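Local coordinates for ABC transporter substrate binding protein (Ribose) (PDB 4WUT) that binds D-fucose in the cleft between its two lobes and probably serves as the periplasmic sugar receptor of an ABC importer, at residues 114-119 / 165-170; 142-147 / 238-243; 25-30 / 81-86. One frame throughout, in Å; residues are numbered along the deposited sequence.

Contact 1: residues 114-119 / 165-170. With FCB (beta-D-fucopyranose), chain E.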
ATOM      1  N   ASP A 114       7.402   0.859  -0.604  1.00  9.22           N
ATOM      2  CA  ASP A 114       5.962   1.021  -0.407  1.00 10.48           C
ATOM      3  C   ASP A 114       5.534   2.294   0.313  1.00 10.74           C
ATOM      4  O   ASP A 114       4.685   3.042  -0.180  1.00 11.26           O
ATOM      5  CB  ASP A 114       5.355  -0.184   0.310  1.00 10.87           C
ATOM      6  CG  ASP A 114       3.905   0.023   0.614  1.00 11.51           C
ATOM      7  OD1 ASP A 114       3.082  -0.070  -0.328  1.00 12.65           O
ATOM      8  OD2 ASP A 114       3.556   0.324   1.788  1.00 11.47           O
ATOM      9  N   SER A 115       6.111   2.533   1.487  1.00  9.38           N
ATOM     10  CA  SER A 115       5.670   3.607   2.365  1.00 11.08           C
ATOM     11  C   SER A 115       6.877   4.458   2.712  1.00 11.53           C
ATOM     12  O   SER A 115       7.908   3.948   3.150  1.00 10.37           O
ATOM     13  CB  SER A 115       5.086   3.032   3.650  1.00 10.54           C
ATOM     14  OG  SER A 115       3.778   2.576   3.445  1.00 16.82           O
HETATM   15  N   MSE A 116       6.758   5.756   2.490  1.00 11.42           N
HETATM   16  CA  MSE A 116       7.863   6.669   2.706  1.00 12.24           C
HETATM   17  C   MSE A 116       8.322   6.770   4.154  1.00 12.54           C
HETATM   18  O   MSE A 116       7.572   6.484   5.106  1.00 12.55           O
HETATM   19  CB  MSE A 116       7.478   8.079   2.228  1.00 13.73           C
HETATM   20  CG  MSE A 116       6.191   8.593   2.789  1.00 14.50           C
HETATM   21 SE   MSE A 116       5.969  10.532   2.567  1.00 30.83          SE
HETATM   22  CE  MSE A 116       7.381  11.181   3.767  1.00 28.15           C
ATOM     23  N   LEU A 117       9.578   7.170   4.283  1.00 12.96           N
ATOM     24  CA  LEU A 117      10.102   7.718   5.530  1.00 13.85           C
ATOM     25  C   LEU A 117      10.128   9.232   5.461  1.00 15.67           C
ATOM     26  O   LEU A 117      10.163   9.817   4.377  1.00 16.21           O
ATOM     27  CB  LEU A 117      11.532   7.255   5.769  1.00 13.48           C
ATOM     28  CG  LEU A 117      11.773   5.839   6.262  1.00 13.27           C
ATOM     29  CD1 LEU A 117      13.258   5.616   6.505  1.00 12.33           C
ATOM     30  CD2 LEU A 117      10.967   5.525   7.544  1.00 12.41           C
ATOM     31  N   SER A 118      10.160   9.872   6.618  1.00 16.89           N
ATOM     32  CA  SER A 118      10.302  11.306   6.719  1.00 19.03           C
ATOM     33  C   SER A 118      11.518  11.828   5.949  1.00 19.67           C
ATOM     34  O   SER A 118      12.504  11.116   5.772  1.00 18.60           O
ATOM     35  CB  SER A 118      10.470  11.655   8.195  1.00 20.20           C
ATOM     36  OG  SER A 118      10.782  13.015   8.369  1.00 22.56           O
ATOM     37  N   LYS A 119      11.435  13.082   5.516  1.00 23.91           N
ATOM     38  CA  LYS A 119      12.587  13.797   4.937  1.00 30.18           C
ATOM     39  C   LYS A 119      13.815  13.738   5.846  1.00 30.38           C
ATOM     40  O   LYS A 119      14.948  13.634   5.376  1.00 32.52           O
ATOM     41  CB  LYS A 119      12.215  15.255   4.691  1.00 33.59           C
ATOM     42  CG  LYS A 119      11.103  15.452   3.680  1.00 43.96           C
ATOM     43  CD  LYS A 119      11.621  15.420   2.239  1.00 48.94           C
ATOM     44  CE  LYS A 119      12.579  16.570   1.951  1.00 49.48           C
ATOM     45  NZ  LYS A 119      12.912  16.693   0.492  1.00 49.88           N
ATOM     46  N   SER A 165       2.530   5.497   2.858  1.00  9.40           N
ATOM     47  CA  SER A 165       1.745   5.405   1.606  1.00  7.53           C
ATOM     48  C   SER A 165       0.395   6.131   1.739  1.00 12.75           C
ATOM     49  O   SER A 165      -0.140   6.672   0.761  1.00 12.78           O
ATOM     50  CB  SER A 165       1.526   3.952   1.236  1.00  8.81           C
ATOM     51  OG  SER A 165       0.862   3.269   2.288  1.00  9.80           O
ATOM     52  N   GLU A 166      -0.131   6.177   2.953  1.00  9.61           N
ATOM     53  CA  GLU A 166      -1.455   6.730   3.209  1.00  7.68           C
ATOM     54  C   GLU A 166      -1.483   8.247   3.004  1.00 10.18           C
ATOM     55  O   GLU A 166      -2.462   8.786   2.503  1.00 10.89           O
ATOM     56  CB  GLU A 166      -1.883   6.407   4.646  1.00  8.39           C
ATOM     57  CG  GLU A 166      -3.353   6.615   4.938  1.00 11.22           C
ATOM     58  CD  GLU A 166      -3.713   8.009   5.461  1.00 10.58           C
ATOM     59  OE1 GLU A 166      -2.802   8.756   5.892  1.00 11.12           O
ATOM     60  OE2 GLU A 166      -4.921   8.355   5.449  1.00 10.06           O
ATOM     61  N   ILE A 167      -0.433   8.937   3.434  1.00 10.96           N
ATOM     62  CA  ILE A 167      -0.382  10.403   3.344  1.00 12.29           C
ATOM     63  C   ILE A 167      -0.610  10.900   1.917  1.00 12.32           C
ATOM     64  O   ILE A 167      -1.483  11.734   1.658  1.00 12.92           O
ATOM     65  CB  ILE A 167       0.989  10.928   3.776  1.00 13.88           C
ATOM     66  CG1 ILE A 167       1.283  10.560   5.229  1.00 14.73           C
ATOM     67  CG2 ILE A 167       1.066  12.444   3.568  1.00 15.70           C
ATOM     68  CD1 ILE A 167       2.728  10.849   5.647  1.00 21.38           C
ATOM     69  N   GLY A 168       0.196  10.386   0.991  1.00 14.01           N
ATOM     70  CA  GLY A 168       0.117  10.802  -0.389  1.00 15.53           C
ATOM     71  C   GLY A 168      -1.134  10.282  -1.061  1.00 12.60           C
ATOM     72  O   GLY A 168      -1.763  10.988  -1.829  1.00 12.73           O
ATOM     73  N   ARG A 169      -1.497   9.040  -0.776  1.00 10.65           N
ATOM     74  CA  ARG A 169      -2.597   8.399  -1.474  1.00 10.86           C
ATOM     75  C   ARG A 169      -3.922   9.083  -1.123  1.00  9.49           C
ATOM     76  O   ARG A 169      -4.710   9.506  -1.981  1.00 10.74           O
ATOM     77  CB  ARG A 169      -2.645   6.930  -1.067  1.00 10.97           C
ATOM     78  CG  ARG A 169      -3.596   6.122  -1.889  1.00  9.87           C
ATOM     79  CD  ARG A 169      -3.533   4.668  -1.506  1.00 10.22           C
ATOM     80  NE  ARG A 169      -2.203   4.126  -1.710  1.00 10.35           N
ATOM     81  CZ  ARG A 169      -1.800   2.919  -1.338  1.00 11.56           C
ATOM     82  NH1 ARG A 169      -2.638   2.063  -0.739  1.00  9.65           N
ATOM     83  NH2 ARG A 169      -0.564   2.548  -1.579  1.00 11.80           N
ATOM     84  N   VAL A 170      -4.166   9.210   0.170  1.00  9.43           N
ATOM     85  CA  VAL A 170      -5.412   9.784   0.614  1.00  9.56           C
ATOM     86  C   VAL A 170      -5.384  11.308   0.434  1.00 12.39           C
ATOM     87  O   VAL A 170      -6.379  11.917   0.088  1.00 13.20           O
ATOM     88  CB  VAL A 170      -5.741   9.346   2.059  1.00 10.78           C
ATOM     89  CG1 VAL A 170      -6.952  10.104   2.605  1.00 14.19           C
ATOM     90  CG2 VAL A 170      -5.974   7.845   2.072  1.00 10.38           C
TER
HETATM   91  C1  FCB E 404      -1.131  -1.413   0.323  1.00  6.39           C
HETATM   92  C2  FCB E 404      -0.291  -0.313   0.957  1.00 12.22           C
HETATM   93  C3  FCB E 404       0.578  -0.827   1.969  1.00 13.19           C
HETATM   94  C4  FCB E 404      -0.220  -1.662   3.006  1.00 13.17           C
HETATM   95  C5  FCB E 404      -1.025  -2.696   2.170  1.00 12.00           C
HETATM   96  C6  FCB E 404      -1.893  -3.630   3.062  1.00 13.06           C
HETATM   97  O1  FCB E 404      -2.101  -0.779  -0.367  1.00 10.01           O
HETATM   98  O2  FCB E 404       0.513   0.252  -0.117  1.00 11.33           O
HETATM   99  O3  FCB E 404       1.204   0.320   2.600  1.00 13.33           O
HETATM  100  O4  FCB E 404      -1.070  -0.819   3.823  1.00 15.67           O
HETATM  101  O5  FCB E 404      -1.890  -2.057   1.337  1.00 14.30           O

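Contact 2: residues 142-147 / 238-243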
ATOM      1  N   LYS A 142     -10.269  10.843  -9.921  1.00 13.43           N
ATOM      2  CA  LYS A 142     -10.775  11.093 -11.253  1.00 14.43           C
ATOM      3  C   LYS A 142     -11.781  10.020 -11.665  1.00 14.48           C
ATOM      4  O   LYS A 142     -12.827  10.334 -12.236  1.00 15.09           O
ATOM      5  CB  LYS A 142      -9.638  11.140 -12.255  1.00 15.23           C
ATOM      6  CG  LYS A 142     -10.117  11.615 -13.601  1.00 22.80           C
ATOM      7  CD  LYS A 142      -9.018  11.686 -14.620  1.00 27.18           C
ATOM      8  CE  LYS A 142      -9.575  12.271 -15.894  1.00 31.67           C
ATOM      9  NZ  LYS A 142      -8.525  12.499 -16.925  1.00 35.56           N
ATOM     10  N   ALA A 143     -11.465   8.760 -11.378  1.00 14.01           N
ATOM     11  CA  ALA A 143     -12.387   7.650 -11.640  1.00 14.22           C
ATOM     12  C   ALA A 143     -13.699   7.841 -10.893  1.00 13.92           C
ATOM     13  O   ALA A 143     -14.779   7.555 -11.413  1.00 14.54           O
ATOM     14  CB  ALA A 143     -11.758   6.315 -11.237  1.00 13.85           C
HETATM   15  N   MSE A 144     -13.598   8.294  -9.652  1.00 13.12           N
HETATM   16  CA  MSE A 144     -14.775   8.553  -8.848  1.00 12.99           C
HETATM   17  C   MSE A 144     -15.660   9.619  -9.480  1.00 13.74           C
HETATM   18  O   MSE A 144     -16.845   9.398  -9.693  1.00 14.24           O
HETATM   19  CB  MSE A 144     -14.351   8.989  -7.435  1.00 12.23           C
HETATM   20  CG  MSE A 144     -15.510   9.235  -6.515  1.00 12.26           C
HETATM   21 SE   MSE A 144     -16.434   7.587  -5.986  1.00 22.30          SE
HETATM   22  CE  MSE A 144     -15.144   6.970  -4.669  1.00 12.83           C
ATOM     23  N   ILE A 145     -15.068  10.767  -9.800  1.00 14.00           N
ATOM     24  CA  ILE A 145     -15.833  11.867 -10.396  1.00 14.88           C
ATOM     25  C   ILE A 145     -16.474  11.482 -11.728  1.00 15.79           C
ATOM     26  O   ILE A 145     -17.623  11.844 -11.992  1.00 16.44           O
ATOM     27  CB  ILE A 145     -14.945  13.129 -10.503  1.00 15.21           C
ATOM     28  CG1 ILE A 145     -14.748  13.701  -9.097  1.00 14.67           C
ATOM     29  CG2 ILE A 145     -15.569  14.150 -11.416  1.00 16.39           C
ATOM     30  CD1 ILE A 145     -13.649  14.730  -9.014  1.00 17.77           C
ATOM     31  N   GLN A 146     -15.764  10.737 -12.558  1.00 15.98           N
ATOM     32  CA  GLN A 146     -16.306  10.399 -13.856  1.00 17.07           C
ATOM     33  C   GLN A 146     -17.556   9.545 -13.741  1.00 17.26           C
ATOM     34  O   GLN A 146     -18.428   9.609 -14.595  1.00 18.30           O
ATOM     35  CB  GLN A 146     -15.210   9.763 -14.705  1.00 18.16           C
ATOM     36  CG  GLN A 146     -14.123  10.797 -15.039  1.00 20.61           C
ATOM     37  CD  GLN A 146     -14.696  12.024 -15.729  1.00 22.31           C
ATOM     38  OE1 GLN A 146     -14.502  13.163 -15.300  1.00 30.21           O
ATOM     39  NE2 GLN A 146     -15.444  11.775 -16.754  1.00 22.14           N
ATOM     40  N   LYS A 147     -17.698   8.796 -12.645  1.00 16.42           N
ATOM     41  CA  LYS A 147     -18.862   7.960 -12.496  1.00 16.80           C
ATOM     42  C   LYS A 147     -19.928   8.630 -11.638  1.00 16.73           C
ATOM     43  O   LYS A 147     -21.128   8.504 -11.931  1.00 23.46           O
ATOM     44  CB  LYS A 147     -18.473   6.582 -11.938  1.00 17.65           C
ATOM     45  CG  LYS A 147     -19.620   5.648 -11.724  1.00 28.27           C
ATOM     46  CD  LYS A 147     -20.163   5.074 -13.011  1.00 33.53           C
ATOM     47  CE  LYS A 147     -21.495   4.369 -12.752  1.00 40.03           C
ATOM     48  NZ  LYS A 147     -22.511   5.307 -12.149  1.00 44.58           N
ATOM     49  N   LYS A 238     -25.241   0.256  -6.195  1.00 16.91           N
ATOM     50  CA  LYS A 238     -26.124   1.387  -5.872  1.00 19.51           C
ATOM     51  C   LYS A 238     -25.348   2.608  -5.375  1.00 21.00           C
ATOM     52  O   LYS A 238     -25.934   3.640  -5.044  1.00 26.62           O
ATOM     53  CB  LYS A 238     -27.153   0.995  -4.817  1.00 20.54           C
ATOM     54  CG  LYS A 238     -28.084  -0.118  -5.250  1.00 23.98           C
ATOM     55  CD  LYS A 238     -29.186  -0.336  -4.230  1.00 31.54           C
ATOM     56  CE  LYS A 238     -30.062  -1.524  -4.590  1.00 32.27           C
ATOM     57  NZ  LYS A 238     -30.668  -1.368  -5.937  1.00 37.64           N
ATOM     58  N   LEU A 239     -24.036   2.462  -5.300  1.00 15.84           N
ATOM     59  CA  LEU A 239     -23.125   3.588  -5.143  1.00 13.17           C
ATOM     60  C   LEU A 239     -21.811   3.159  -5.759  1.00 15.33           C
ATOM     61  O   LEU A 239     -21.583   1.971  -5.990  1.00 17.09           O
ATOM     62  CB  LEU A 239     -22.947   4.021  -3.682  1.00 15.04           C
ATOM     63  CG  LEU A 239     -22.108   3.167  -2.734  1.00 13.37           C
ATOM     64  CD1 LEU A 239     -21.870   3.949  -1.441  1.00 16.02           C
ATOM     65  CD2 LEU A 239     -22.814   1.847  -2.458  1.00 22.10           C
ATOM     66  N   VAL A 240     -20.957   4.136  -6.046  1.00 12.54           N
ATOM     67  CA  VAL A 240     -19.715   3.905  -6.751  1.00 12.05           C
ATOM     68  C   VAL A 240     -18.595   3.661  -5.749  1.00 13.66           C
ATOM     69  O   VAL A 240     -18.230   4.538  -4.981  1.00 15.15           O
ATOM     70  CB  VAL A 240     -19.361   5.124  -7.628  1.00 15.35           C
ATOM     71  CG1 VAL A 240     -18.046   4.915  -8.357  1.00 15.83           C
ATOM     72  CG2 VAL A 240     -20.483   5.408  -8.646  1.00 15.99           C
ATOM     73  N   ALA A 241     -18.036   2.469  -5.795  1.00 11.34           N
ATOM     74  CA  ALA A 241     -16.969   2.090  -4.902  1.00  9.77           C
ATOM     75  C   ALA A 241     -15.645   1.906  -5.650  1.00 10.19           C
ATOM     76  O   ALA A 241     -15.592   1.227  -6.706  1.00 11.37           O
ATOM     77  CB  ALA A 241     -17.349   0.814  -4.169  1.00 11.21           C
ATOM     78  N   ILE A 242     -14.591   2.542  -5.140  1.00 10.30           N
ATOM     79  CA  ILE A 242     -13.266   2.439  -5.725  1.00 11.66           C
ATOM     80  C   ILE A 242     -12.291   1.942  -4.669  1.00 11.02           C
ATOM     81  O   ILE A 242     -12.306   2.449  -3.565  1.00 10.10           O
ATOM     82  CB  ILE A 242     -12.834   3.780  -6.345  1.00 12.88           C
ATOM     83  CG1 ILE A 242     -13.795   4.101  -7.512  1.00 20.94           C
ATOM     84  CG2 ILE A 242     -11.387   3.734  -6.802  1.00 11.13           C
ATOM     85  CD1 ILE A 242     -13.415   5.262  -8.365  1.00 32.10           C
ATOM     86  N   GLY A 243     -11.480   0.948  -5.015  1.00 11.97           N
ATOM     87  CA  GLY A 243     -10.529   0.402  -4.065  1.00 10.37           C
ATOM     88  C   GLY A 243      -9.084   0.556  -4.492  1.00 10.88           C
ATOM     89  O   GLY A 243      -8.785   1.184  -5.507  1.00 11.80           O
TER

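Contact 3: residues 25-30 / 81-86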
ATOM      1  N   GLU A  25      22.616 -12.609   5.620  1.00 22.89           N
ATOM      2  CA  GLU A  25      21.186 -12.324   5.690  1.00 19.69           C
ATOM      3  C   GLU A  25      20.795 -10.964   5.130  1.00 19.04           C
ATOM      4  O   GLU A  25      21.360  -9.937   5.503  1.00 21.34           O
ATOM      5  CB  GLU A  25      20.696 -12.392   7.142  1.00 20.81           C
ATOM      6  CG  GLU A  25      19.218 -12.091   7.295  1.00 20.77           C
ATOM      7  CD  GLU A  25      18.720 -12.166   8.728  1.00 22.67           C
ATOM      8  OE1 GLU A  25      19.501 -12.546   9.632  1.00 21.54           O
ATOM      9  OE2 GLU A  25      17.535 -11.821   8.942  1.00 21.40           O
ATOM     10  N   ILE A  26      19.806 -10.964   4.246  1.00 18.82           N
ATOM     11  CA  ILE A  26      19.098  -9.744   3.871  1.00 18.92           C
ATOM     12  C   ILE A  26      17.727  -9.776   4.566  1.00 21.74           C
ATOM     13  O   ILE A  26      16.911 -10.629   4.265  1.00 19.42           O
ATOM     14  CB  ILE A  26      18.930  -9.656   2.354  1.00 23.06           C
ATOM     15  CG1 ILE A  26      20.303  -9.492   1.680  1.00 23.33           C
ATOM     16  CG2 ILE A  26      18.030  -8.495   1.987  1.00 21.46           C
ATOM     17  CD1 ILE A  26      20.234  -9.433   0.178  1.00 27.80           C
ATOM     18  N   ALA A  27      17.495  -8.876   5.512  1.00 15.45           N
ATOM     19  CA  ALA A  27      16.273  -8.904   6.310  1.00 16.66           C
ATOM     20  C   ALA A  27      15.189  -8.081   5.631  1.00 16.26           C
ATOM     21  O   ALA A  27      15.326  -6.870   5.484  1.00 14.72           O
ATOM     22  CB  ALA A  27      16.546  -8.379   7.724  1.00 19.08           C
ATOM     23  N   VAL A  28      14.126  -8.755   5.197  1.00 12.99           N
ATOM     24  CA  VAL A  28      12.961  -8.074   4.669  1.00 14.68           C
ATOM     25  C   VAL A  28      11.956  -7.917   5.799  1.00 13.28           C
ATOM     26  O   VAL A  28      11.541  -8.912   6.416  1.00 14.25           O
ATOM     27  CB  VAL A  28      12.332  -8.857   3.516  1.00 17.46           C
ATOM     28  CG1 VAL A  28      11.158  -8.084   2.941  1.00 14.59           C
ATOM     29  CG2 VAL A  28      13.375  -9.152   2.449  1.00 17.08           C
ATOM     30  N   ILE A  29      11.604  -6.669   6.073  1.00 10.42           N
ATOM     31  CA  ILE A  29      10.732  -6.327   7.184  1.00  9.80           C
ATOM     32  C   ILE A  29       9.556  -5.509   6.672  1.00 13.35           C
ATOM     33  O   ILE A  29       9.727  -4.395   6.137  1.00 11.06           O
ATOM     34  CB  ILE A  29      11.507  -5.559   8.294  1.00  9.94           C
ATOM     35  CG1 ILE A  29      12.618  -6.436   8.861  1.00 11.46           C
ATOM     36  CG2 ILE A  29      10.539  -5.090   9.404  1.00 11.79           C
ATOM     37  CD1 ILE A  29      13.588  -5.702   9.781  1.00 12.76           C
ATOM     38  N   VAL A  30       8.359  -6.072   6.794  1.00 12.18           N
ATOM     39  CA  VAL A  30       7.170  -5.446   6.254  1.00 11.16           C
ATOM     40  C   VAL A  30       6.166  -5.119   7.347  1.00  8.42           C
ATOM     41  O   VAL A  30       6.416  -5.404   8.519  1.00 10.49           O
ATOM     42  CB  VAL A  30       6.513  -6.321   5.158  1.00 12.64           C
ATOM     43  CG1 VAL A  30       7.465  -6.473   3.955  1.00 16.17           C
ATOM     44  CG2 VAL A  30       6.094  -7.664   5.694  1.00 13.59           C
ATOM     45  N   ARG A  81      21.994  -7.822  15.146  1.00 16.46           N
ATOM     46  CA  ARG A  81      22.553  -9.092  14.692  1.00 20.69           C
ATOM     47  C   ARG A  81      23.374  -8.965  13.405  1.00 24.12           C
ATOM     48  O   ARG A  81      23.818  -9.971  12.855  1.00 23.54           O
ATOM     49  CB  ARG A  81      21.476 -10.183  14.574  1.00 20.33           C
ATOM     50  CG  ARG A  81      20.556 -10.087  13.414  1.00 18.40           C
ATOM     51  CD  ARG A  81      19.607 -11.290  13.331  1.00 21.35           C
ATOM     52  NE  ARG A  81      18.660 -11.095  12.244  1.00 17.94           N
ATOM     53  CZ  ARG A  81      17.485 -10.486  12.371  1.00 15.40           C
ATOM     54  NH1 ARG A  81      17.081 -10.029  13.556  1.00 17.11           N
ATOM     55  NH2 ARG A  81      16.711 -10.322  11.304  1.00 17.49           N
ATOM     56  N   LYS A  82      23.584  -7.725  12.964  1.00 19.84           N
ATOM     57  CA  LYS A  82      24.526  -7.409  11.896  1.00 24.63           C
ATOM     58  C   LYS A  82      24.188  -8.065  10.573  1.00 20.92           C
ATOM     59  O   LYS A  82      25.055  -8.655   9.919  1.00 23.34           O
ATOM     60  CB  LYS A  82      25.949  -7.780  12.312  1.00 26.56           C
ATOM     61  CG  LYS A  82      26.709  -6.613  12.878  1.00 33.71           C
ATOM     62  CD  LYS A  82      26.496  -6.466  14.367  1.00 37.78           C
ATOM     63  CE  LYS A  82      27.842  -6.454  15.095  1.00 36.34           C
ATOM     64  NZ  LYS A  82      27.874  -7.384  16.253  1.00 42.77           N
ATOM     65  N   VAL A  83      22.925  -7.952  10.184  1.00 16.36           N
ATOM     66  CA  VAL A  83      22.491  -8.430   8.879  1.00 16.67           C
ATOM     67  C   VAL A  83      23.238  -7.649   7.815  1.00 19.24           C
ATOM     68  O   VAL A  83      23.755  -6.552   8.067  1.00 17.81           O
ATOM     69  CB  VAL A  83      20.963  -8.268   8.676  1.00 15.61           C
ATOM     70  CG1 VAL A  83      20.183  -9.052   9.742  1.00 15.37           C
ATOM     71  CG2 VAL A  83      20.547  -6.818   8.704  1.00 13.92           C
ATOM     72  N   ASP A  84      23.336  -8.232   6.629  1.00 17.47           N
ATOM     73  CA  ASP A  84      24.056  -7.582   5.539  1.00 17.36           C
ATOM     74  C   ASP A  84      23.294  -6.378   4.981  1.00 16.22           C
ATOM     75  O   ASP A  84      23.911  -5.438   4.501  1.00 19.08           O
ATOM     76  CB  ASP A  84      24.334  -8.564   4.396  1.00 21.33           C
ATOM     77  CG  ASP A  84      25.338  -9.634   4.766  1.00 25.46           C
ATOM     78  OD1 ASP A  84      25.963  -9.543   5.843  1.00 30.12           O
ATOM     79  OD2 ASP A  84      25.505 -10.563   3.950  1.00 34.92           O
ATOM     80  N   ALA A  85      21.958  -6.423   5.030  1.00 14.87           N
ATOM     81  CA  ALA A  85      21.111  -5.379   4.425  1.00 13.90           C
ATOM     82  C   ALA A  85      19.675  -5.513   4.904  1.00 13.73           C
ATOM     83  O   ALA A  85      19.269  -6.566   5.382  1.00 13.97           O
ATOM     84  CB  ALA A  85      21.139  -5.475   2.895  1.00 16.72           C
ATOM     85  N   ILE A  86      18.921  -4.443   4.743  1.00 12.51           N
ATOM     86  CA  ILE A  86      17.543  -4.384   5.200  1.00 11.86           C
ATOM     87  C   ILE A  86      16.662  -3.822   4.100  1.00 13.88           C
ATOM     88  O   ILE A  86      16.956  -2.777   3.518  1.00 13.00           O
ATOM     89  CB  ILE A  86      17.400  -3.500   6.459  1.00 11.50           C
ATOM     90  CG1 ILE A  86      18.213  -4.099   7.608  1.00 13.62           C
ATOM     91  CG2 ILE A  86      15.902  -3.292   6.808  1.00 11.33           C
ATOM     92  CD1 ILE A  86      18.323  -3.197   8.819  1.00 14.07           C
TER
HETATM   93  O   HOH W   1      24.332 -11.241   8.018  1.00 36.20           O

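Contact 1: residues 114-119 / 165-170
Ser115 and Ser165 meet where a loop after strand 110-113 faces helix 164-180. The backbone N-H of Ser165 reaches Ser115 OG in a bent bond, with the two atoms 3.2 Å apart and an angle of 145° at the hydrogen. Ser165 OG sits between its own backbone N and carbonyl carbon (chi1 58°). That rotation brings it towards the sugar, 3.0 Å from FCB O3; its main partner is Tyr159 OH, its pairing with Ser115 OG is weak, and the acceptor of its proton stays open. Ser115 OG in turn steadies Asp114, lying 2.8 Å from Asp114 OD2 and approaching from above the carboxylate, 42° out of its plane.

This carboxylate clasps two neighbouring hydroxyls of the fucose: Asp114 OD1 accepts from FCB O2 at 2.6 Å, and Asp114 OD2 takes FCB O3 in a very short 2.5 Å bond. This is the ligand-bridged cleft of a type I periplasmic binding protein: the loop belongs to one lobe of parallel strands and helices, the helix to the other, and the ligand joins them. From the helix side comes Arg169, its chain bent at chi3, which presents the guanidinium edge to the ring; Arg169 NH1 stands 2.9 Å from FCB O1, and NH2 is also hydrogen-bonded to FCB O2. FCB O2 thus donates to the aspartate of one lobe and accepts from the arginine of the other. Arg169 NH1 is also bonded to Ala218 O and Arg169 NH2 to Asn133 OD1, while Lys31 adds bonds to Ser115 and to the sugar.

Away from this dense polar knot the contact is looser and apolar. The selenium of Met116, a selenomethionine, faces exposed Ile167, with 4.5 Å between Met116 SE and Ile167 CD1.

Contact 2: residues 142-147 / 238-243
Ile242 points its side chain at helix 133-148, where its terminal methyl lands between Ala143 and Met144. Ile242 CG1 lies anti to the carbonyl carbon, and the extended chi2 beyond it places CD1 as the atom that touches both residues. Ile242 CD1 comes within 3.5 Å of Ala143 CB, tighter than a usual van der Waals contact, and within 3.3 Å of the backbone N of Met144; the small alanine lets the methyl come up against the helix backbone. Met144 CB lies farther off, 4.0 Å from the same Ile242 CD1.

Met144, a selenomethionine, leaves the helix to one side and is turned towards the strand by bends at chi2 (71°) and chi3 (77°). The selenium then rides alongside Val240, with Met144 SE 3.9 Å from Val240 CG1 and 3.7 Å from Val240 O. The two side chains pass in opposite directions. Lys147 meets the valine on another flank: its CG leans across both methyls, and the separation of 3.2 Å between Lys147 CG and Val240 CG2 is short enough to be doubtful in detail. Bends at chi2 and chi4 lead the lysine past the valine and bring Lys147 NZ to 4.0 Å from Val240 CG2.

No hydrogen bond crosses the interface, which is a helix laid on a strand of a Rossmann-like lobe. The short segments run antiparallel at 167°, their axes 9.0 Å apart. Strand 240-244 lies between strands 214-217 and 261-265; Met144 also rests on Phe216 of the former, while on the other side of the helix Ile145 packs against helix 164-180.

Contact 3: residues 25-30 / 81-86
Glu25 crosses to Arg81 at about a right angle, and its side chain can be followed outward as a worked case of a charge carried over an apolar neighbour. Beyond CB the chain is fully extended, with CG anti to the backbone N (chi1 179°). Glu25 CG passes 4.0 Å from Val83 CG1, and Glu25 CD lies closer to that methyl, at 3.6 Å; OE1 rests on it too. The carboxylate then opens onto the side of the guanidinium: Glu25 OE1 takes Arg81 NE at 3.1 Å and Glu25 OE2 takes Arg81 NH2 at 2.9 Å. Both oxygens lie near the guanidinium plane, but the nitrogens, on the syn side, stand about 30° out of the carboxylate plane. Glu25 OE2 also bonds to Thr58 of the adjoining strand.

Below this bridge the backbones pair in parallel, Ile26 beside Ala85 and Ala27 beside Ile86. The 25-29 strand here is flanked by 56-60 and 85-88, the 2-1-3 order of a Rossmann-like lobe, and helix 68-80 makes the beta-alpha-beta crossover from 56-60 to 85-88, passing over strand 25-29. Ile29, Val83 and Ile86 lie beneath that helix, whereas Ile26 and Ala85 face helix 267-282.

Two backbone bonds start the pairing: Asp84 N reaches Glu25 O at 2.8 Å, and Ala27 N reaches Ala85 O at 2.9 Å. Ile86 CA adds a CA-H...O contact to Ala27 O at 3.3 Å. At the outer end, a water accepts from Glu25 N and donates to Lys82 O and to Asp84 OD1, tying the strand start to the turn after the helix.

The three contacts sample one two-lobed fold at different depths. Contact 1 lies nearest the centre of the chain, and alone of the three it joins the two lobes; its chemistry is mainly polar, partly direct and partly through the sugar. Contacts 2 and 3 each stay within one lobe, about 41 Å apart between centres and on opposite sides of the chain's centre. They differ in kind: 142-147 with 238-243 is helix against strand, held by apolar packing alone, while 25-30 with 81-86 pairs neighbouring strands by backbone bonds and adds a salt bridge towards the surface. All three are largely buried, with an exposed residue at the margin of each.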